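Local coordinates for protein Cg9734-pa (Drosophila melanogaster, PDB 2BK9) that binds a heme whose iron is held by two axial histidines and, as a member of the globin family, probably binds or carries oxygen, at residues A[31-35]-A[108-112]; A[12-16]-A[117-123]. The protein carries 1 engineered substitution. All blocks are in the same frame, centred on the assembly; numbering follows the deposited sequence.

Contact 1 (A[31-35]-A[108-112]); sequences FFNRF and QLKGV. With HEM (protoporphyrin IX containing Fe), chain B.
Phe31 and Phe35, one turn apart at the end of helix 20-34, lie against Gln108, Leu109 and Val112 of helix 103-120. This is the packing of helices B and G in the globin fold, closest at Phe31 and Leu109, whose CA atoms are 5.9 Å apart. Phe31 puts its ring CG anti to the backbone N (chi1 180°), which carries the ring across to the other helix. Leu109 meets it at about a right angle: the methyl CD1 sits over one face, offset toward the rim, 4.1 Å from the ring centroid, a CH-pi contact, while Leu109 CB lies 3.8 Å from Phe31 CE1. The two residues also belong to the heme pocket. The second methyl of Leu109, CD2, reaches the heme vinyl carbon CAB at 3.6 Å, and Phe31 CZ comes within 3.7 Å of the heme methyl CMC. A branched aliphatic chain suits this place, since one methyl can serve the ring and the other the porphyrin. Phe35, the first residue to leave the helix, is sandwiched. Gln108 CG stands over the centre of its ring, 3.5 Å from the centroid, and Arg34 CB covers the opposite face nearer the rim. The glutamine runs extended beyond CG, and a small final twist (chi3 -15°) lays the amide over the CG-CD1 side of the ring, the planes 13° apart. Glutamine fits a partly exposed site, pairing an apolar stem with a polar end: OE1 accepts a hydrogen bond from Asn38 ND2, which fixes the rotation of the amide. Asn38 ND2 also bonds to Phe35 O, tying the ring's own backbone to the group that covers it. At the edge of the Phe35 ring, close to its plane, Val112 CG2 approaches CE2 at 4.2 Å.

Contact 2 (A[12-16]-A[117-123]); sequences TWEIP and LTAASSL. Engineered in segment 117-123: Ser121 (natural residue Cys).
A mixed contact, apolar with one short hydrogen bond, joins helix 3-17 near its end to the C-terminal turn of helix 103-120 and the bend that follows it. The bond runs from Ser121 OG to Thr12 O, 2.7 Å long. Pro16 explains why that carbonyl is available: proline has no N-H to offer to the residue one turn back, and the helix is kinked there, with just a weak bond from Ile15 N to Thr12 O. In this variant the hydroxyl of Ser121, engineered in place of cysteine, donates to that oxygen, approaching at a C=O...OG angle of 137° and tilted 34° from the carbonyl plane. It also sits snugly against the proline ring, 3.2 Å from Pro16 CD. In globin terms this is helix A meeting the GH corner, and the corner is shaped by a Schellman motif: Leu123 N bonds to Thr118 O and, weakly, Ser122 N to Ala119 O, with Ser122 at positive phi as the C-prime residue. The turn brings Leu123 back toward the partner helix, where its CD2 methyl rests 3.8 Å from Thr12 CG2. On the threonine, OG1 lies between the backbone N and the carbonyl carbon (chi1 57°), from where it bonds to Leu8 O and to Trp131 NE1, while CG2 is left for the leucine. Deeper in, Leu117 CD2 abuts two side chains of helix 3-17 at once, 3.8 Å from Pro16 CG and 4.0 Å from Trp13 CZ3, meeting the indole at its edge, in the ring plane. The large indole spans from here to helix 56-75, where its NE1 is paired with Asp70 OD1. Ala120, small enough to let the helices close in, touches Pro16 CB with its methyl, and Ile15 CG2 lies 3.5 Å from Ala120 O.

How the contacts relate
Helix 103-120 serves both contacts: its middle meets helix 20-34 in contact 1, and its end meets helix 3-17 in contact 2. The two first partners follow each other in the chain, and contact 1 is nested inside the loop that contact 2 closes. Each is partly buried, but contact 1 lies deeper, its centre about 10 Å from that of the chain, against about 14 Å for contact 2, and borders the heme. There, aromatic faces meet aliphatic stems, with polar grip supplied from outside the pair. Contact 2 lies away from the porphyrin and is bonded directly, the hydroxyl of one segment to a carbonyl of the other at a proline kink. The centres of contacts 1 and 2 are about 18 Å apart, and the two do not touch.

Contact 1 (A[31-35]-A[108-112])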
loop_
_atom_site.group_PDB
_atom_site.type_symbol
_atom_site.label_atom_id
_atom_site.label_comp_id
_atom_site.label_asym_id
_atom_site.label_seq_id
_atom_site.Cartn_x
_atom_site.Cartn_y
_atom_site.Cartn_z
ATOM N N PHE A 31 9.132 -5.626 1.737
ATOM C CA PHE A 31 8.129 -6.673 1.862
ATOM C C PHE A 31 8.748 -8.051 1.595
ATOM O O PHE A 31 8.573 -8.974 2.374
ATOM C CB PHE A 31 7.021 -6.330 0.904
ATOM C CG PHE A 31 5.863 -7.284 0.850
ATOM C CD1 PHE A 31 5.098 -7.596 1.974
ATOM C CD2 PHE A 31 5.473 -7.799 -0.359
ATOM C CE1 PHE A 31 3.989 -8.394 1.880
ATOM C CE2 PHE A 31 4.340 -8.582 -0.457
ATOM C CZ PHE A 31 3.604 -8.878 0.678
ATOM N N PHE A 32 9.455 -8.162 0.485
ATOM C CA PHE A 32 10.016 -9.461 0.121
ATOM C C PHE A 32 11.229 -9.850 0.969
ATOM O O PHE A 32 11.468 -11.028 1.180
ATOM C CB PHE A 32 10.377 -9.515 -1.355
ATOM C CG PHE A 32 9.225 -9.357 -2.273
ATOM C CD1 PHE A 32 8.065 -10.113 -2.127
ATOM C CD2 PHE A 32 9.287 -8.462 -3.336
ATOM C CE1 PHE A 32 7.035 -9.938 -3.003
ATOM C CE2 PHE A 32 8.242 -8.322 -4.217
ATOM C CZ PHE A 32 7.145 -9.076 -4.068
ATOM N N ASN A 33 11.990 -8.865 1.430
ATOM C CA ASN A 33 13.120 -9.164 2.306
ATOM C C ASN A 33 12.671 -9.723 3.626
ATOM O O ASN A 33 13.210 -10.718 4.119
ATOM C CB ASN A 33 13.913 -7.856 2.503
ATOM C CG ASN A 33 15.212 -8.048 3.165
ATOM O OD1 ASN A 33 15.851 -9.083 3.022
ATOM N ND2 ASN A 33 15.622 -7.037 3.909
ATOM N N ARG A 34 11.678 -9.070 4.240
ATOM C CA ARG A 34 11.145 -9.531 5.544
ATOM C C ARG A 34 10.269 -10.771 5.396
ATOM O O ARG A 34 10.274 -11.607 6.270
ATOM C CB ARG A 34 10.331 -8.409 6.187
ATOM C CG ARG A 34 11.122 -7.223 6.654
ATOM C CD ARG A 34 10.246 -6.315 7.503
ATOM N NE ARG A 34 10.876 -5.096 7.918
ATOM C CZ ARG A 34 11.843 -5.018 8.832
ATOM N NH1 ARG A 34 12.190 -6.048 9.563
ATOM N NH2 ARG A 34 12.397 -3.824 9.071
ATOM N N PHE A 35 9.515 -10.840 4.310
ATOM C CA PHE A 35 8.459 -11.830 4.148
ATOM C C PHE A 35 8.596 -12.507 2.776
ATOM O O PHE A 35 7.775 -12.305 1.887
ATOM C CB PHE A 35 7.106 -11.176 4.351
ATOM C CG PHE A 35 7.014 -10.350 5.600
ATOM C CD1 PHE A 35 7.057 -10.931 6.848
ATOM C CD2 PHE A 35 6.913 -8.968 5.526
ATOM C CE1 PHE A 35 6.987 -10.160 7.982
ATOM C CE2 PHE A 35 6.823 -8.191 6.682
ATOM C CZ PHE A 35 6.861 -8.800 7.887
ATOM N N GLN A 108 1.496 -7.826 6.584
ATOM C CA GLN A 108 2.923 -7.741 6.350
ATOM C C GLN A 108 3.253 -6.483 5.526
ATOM O O GLN A 108 4.143 -5.701 5.868
ATOM C CB GLN A 108 3.417 -9.018 5.635
ATOM C CG GLN A 108 3.480 -10.218 6.535
ATOM C CD GLN A 108 3.700 -11.513 5.775
ATOM O OE1 GLN A 108 3.531 -11.573 4.560
ATOM N NE2 GLN A 108 4.077 -12.557 6.486
ATOM N N LEU A 109 2.519 -6.262 4.439
ATOM C CA LEU A 109 2.755 -5.107 3.608
ATOM C C LEU A 109 2.427 -3.818 4.345
ATOM O O LEU A 109 3.100 -2.804 4.151
ATOM C CB LEU A 109 1.938 -5.214 2.304
ATOM C CG LEU A 109 2.243 -4.122 1.283
ATOM C CD1 LEU A 109 3.635 -4.176 0.744
ATOM C CD2 LEU A 109 1.258 -4.153 0.135
ATOM N N LYS A 110 1.400 -3.862 5.166
ATOM C CA LYS A 110 0.935 -2.661 5.876
ATOM C C LYS A 110 2.054 -2.044 6.707
ATOM O O LYS A 110 2.303 -0.833 6.669
ATOM C CB LYS A 110 -0.237 -3.025 6.794
ATOM C CG LYS A 110 -0.901 -1.929 7.562
ATOM C CD LYS A 110 -1.990 -2.545 8.520
ATOM C CE LYS A 110 -3.066 -1.588 8.958
ATOM N NZ LYS A 110 -3.775 -2.233 10.103
ATOM N N GLY A 111 2.727 -2.870 7.502
ATOM C CA GLY A 111 3.762 -2.357 8.337
ATOM C C GLY A 111 4.915 -1.812 7.543
ATOM O O GLY A 111 5.531 -0.830 7.912
ATOM N N VAL A 112 5.189 -2.418 6.401
ATOM C CA VAL A 112 6.280 -1.974 5.530
ATOM C C VAL A 112 5.935 -0.660 4.870
ATOM O O VAL A 112 6.782 0.226 4.805
ATOM C CB VAL A 112 6.560 -3.041 4.511
ATOM C CG1 VAL A 112 7.349 -2.499 3.377
ATOM C CG2 VAL A 112 7.183 -4.299 5.163
HETATM C CHA HEM B . -1.484 -7.525 -8.878
HETATM C CHB HEM B . -2.255 -3.488 -6.381
HETATM C CHC HEM B . -0.814 -5.768 -2.454
HETATM C CHD HEM B . 0.382 -9.621 -4.998
HETATM C C1A HEM B . -1.879 -6.265 -8.515
HETATM C C2A HEM B . -2.603 -5.328 -9.376
HETATM C C3A HEM B . -2.848 -4.191 -8.685
HETATM C C4A HEM B . -2.242 -4.393 -7.400
HETATM C CMA HEM B . -3.571 -2.890 -9.083
HETATM C CAA HEM B . -3.011 -5.649 -10.818
HETATM C CBA HEM B . -4.234 -6.565 -10.845
HETATM C CGA HEM B . -4.473 -6.924 -12.288
HETATM O O1A HEM B . -3.766 -7.825 -12.829
HETATM O O2A HEM B . -5.373 -6.322 -12.897
HETATM C C1B HEM B . -1.874 -3.731 -5.083
HETATM C C2B HEM B . -2.074 -2.808 -4.001
HETATM C C3B HEM B . -1.667 -3.456 -2.892
HETATM C C4B HEM B . -1.275 -4.783 -3.258
HETATM C CMB HEM B . -2.613 -1.414 -4.155
HETATM C CAB HEM B . -1.723 -2.997 -1.486
HETATM C CBB HEM B . -1.577 -1.751 -1.076
HETATM C C1C HEM B . -0.368 -7.013 -2.773
HETATM C C2C HEM B . 0.129 -8.030 -1.854
HETATM C C3C HEM B . 0.525 -9.085 -2.566
HETATM C C4C HEM B . 0.246 -8.780 -3.945
HETATM C CMC HEM B . 0.153 -7.865 -0.335
HETATM C CAC HEM B . 1.126 -10.338 -1.987
HETATM C CBC HEM B . 1.973 -11.162 -2.567
HETATM C C1D HEM B . 0.007 -9.402 -6.282
HETATM C C2D HEM B . 0.073 -10.347 -7.314
HETATM C C3D HEM B . -0.465 -9.733 -8.478
HETATM C C4D HEM B . -0.862 -8.418 -8.051
HETATM C CMD HEM B . 0.669 -11.741 -7.218
HETATM C CAD HEM B . -0.599 -10.377 -9.833
HETATM C CBD HEM B . 0.671 -10.289 -10.620
HETATM C CGD HEM B . 0.593 -10.940 -11.964
HETATM O O1D HEM B . 1.641 -11.065 -12.641
HETATM O O2D HEM B . -0.526 -11.340 -12.382
HETATM N NA HEM B . -1.702 -5.678 -7.306
HETATM N NB HEM B . -1.376 -4.952 -4.614
HETATM N NC HEM B . -0.289 -7.504 -4.051
HETATM N ND HEM B . -0.575 -8.239 -6.738
HETATM FE FE HEM B . -0.962 -6.585 -5.706
#

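Contact 2 (A[12-16]-A[117-123])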
loop_
_atom_site.group_PDB
_atom_site.type_symbol
_atom_site.label_atom_id
_atom_site.label_comp_id
_atom_site.label_asym_id
_atom_site.label_seq_id
_atom_site.Cartn_x
_atom_site.Cartn_y
_atom_site.Cartn_z
ATOM N N THR A 12 2.609 15.640 3.293
ATOM C CA THR A 12 3.708 14.688 3.510
ATOM C C THR A 12 3.817 13.672 2.387
ATOM O O THR A 12 4.926 13.214 2.109
ATOM C CB THR A 12 3.595 13.987 4.878
ATOM O OG1 THR A 12 2.331 13.309 5.004
ATOM C CG2 THR A 12 3.770 14.953 6.030
ATOM N N TRP A 13 2.726 13.362 1.712
ATOM C CA TRP A 13 2.761 12.449 0.583
ATOM C C TRP A 13 3.563 13.000 -0.595
ATOM O O TRP A 13 4.110 12.225 -1.347
ATOM C CB TRP A 13 1.319 12.178 0.137
ATOM C CG TRP A 13 1.140 11.310 -1.041
ATOM C CD1 TRP A 13 0.476 11.642 -2.167
ATOM C CD2 TRP A 13 1.521 9.944 -1.204
ATOM N NE1 TRP A 13 0.418 10.565 -3.018
ATOM C CE2 TRP A 13 1.074 9.518 -2.473
ATOM C CE3 TRP A 13 2.225 9.025 -0.420
ATOM C CZ2 TRP A 13 1.277 8.215 -2.919
ATOM C CZ3 TRP A 13 2.445 7.764 -0.902
ATOM C CH2 TRP A 13 1.956 7.360 -2.136
ATOM N N GLU A 14 3.641 14.331 -0.711
ATOM C CA GLU A 14 4.321 14.923 -1.843
ATOM C C GLU A 14 5.744 14.389 -1.969
ATOM O O GLU A 14 6.251 14.297 -3.082
ATOM C CB GLU A 14 4.364 16.458 -1.743
ATOM C CG GLU A 14 2.996 17.081 -1.851
ATOM C CD GLU A 14 3.012 18.584 -1.722
ATOM O OE1 GLU A 14 4.088 19.202 -1.668
ATOM O OE2 GLU A 14 1.927 19.182 -1.679
ATOM N N ILE A 15 6.431 14.138 -0.860
ATOM C CA ILE A 15 7.830 13.710 -0.922
ATOM C C ILE A 15 7.951 12.307 -1.544
ATOM O O ILE A 15 8.566 12.161 -2.596
ATOM C CB ILE A 15 8.481 13.860 0.439
ATOM C CG1 ILE A 15 8.613 15.338 0.755
ATOM C CG2 ILE A 15 9.827 13.169 0.479
ATOM C CD1 ILE A 15 9.024 15.638 2.182
ATOM N N PRO A 16 7.375 11.249 -0.965
ATOM C CA PRO A 16 7.564 9.907 -1.557
ATOM C C PRO A 16 6.914 9.798 -2.927
ATOM O O PRO A 16 7.421 9.056 -3.774
ATOM C CB PRO A 16 6.943 8.953 -0.536
ATOM C CG PRO A 16 6.017 9.817 0.277
ATOM C CD PRO A 16 6.711 11.152 0.343
ATOM N N LEU A 117 7.027 5.197 4.526
ATOM C CA LEU A 117 6.505 6.550 4.523
ATOM C C LEU A 117 7.029 7.353 5.710
ATOM O O LEU A 117 7.339 8.543 5.576
ATOM C CB LEU A 117 5.010 6.553 4.482
ATOM C CG LEU A 117 4.443 5.912 3.201
ATOM C CD1 LEU A 117 2.921 5.976 3.259
ATOM C CD2 LEU A 117 4.955 6.512 1.889
ATOM N N THR A 118 7.124 6.698 6.870
ATOM C CA THR A 118 7.620 7.350 8.046
ATOM C C THR A 118 9.033 7.863 7.803
ATOM O O THR A 118 9.357 8.996 8.147
ATOM C CB THR A 118 7.524 6.391 9.247
ATOM O OG1 THR A 118 6.134 6.186 9.534
ATOM C CG2 THR A 118 8.138 7.001 10.490
ATOM N N ALA A 119 9.870 7.036 7.201
ATOM C CA ALA A 119 11.225 7.448 6.893
ATOM C C ALA A 119 11.243 8.487 5.796
ATOM O O ALA A 119 11.920 9.501 5.908
ATOM C CB ALA A 119 12.066 6.247 6.547
ATOM N N ALA A 120 10.525 8.253 4.710
ATOM C CA ALA A 120 10.626 9.116 3.542
ATOM C C ALA A 120 10.208 10.549 3.876
ATOM O O ALA A 120 10.857 11.506 3.411
ATOM C CB ALA A 120 9.821 8.599 2.409
ATOM N N SER A 121 9.162 10.729 4.674
ATOM C CA SER A 121 8.667 12.061 5.002
ATOM C C SER A 121 9.034 12.494 6.400
ATOM O O SER A 121 8.541 13.522 6.875
ATOM C CB SER A 121 7.180 12.124 4.776
ATOM O OG SER A 121 6.918 11.935 3.420
ATOM N N SER A 122 9.888 11.738 7.075
ATOM C CA SER A 122 10.322 12.071 8.430
ATOM C C SER A 122 9.145 12.354 9.327
ATOM O O SER A 122 9.075 13.389 9.985
ATOM C CB SER A 122 11.311 13.214 8.433
ATOM O OG SER A 122 12.465 12.909 7.632
ATOM N N LEU A 123 8.211 11.406 9.381
ATOM C CA LEU A 123 6.988 11.579 10.147
ATOM C C LEU A 123 7.273 11.413 11.621
ATOM O O LEU A 123 7.883 10.440 12.014
ATOM C CB LEU A 123 5.945 10.573 9.737
ATOM C CG LEU A 123 5.526 10.554 8.270
ATOM C CD1 LEU A 123 4.524 9.449 8.046
ATOM C CD2 LEU A 123 4.978 11.866 7.798
#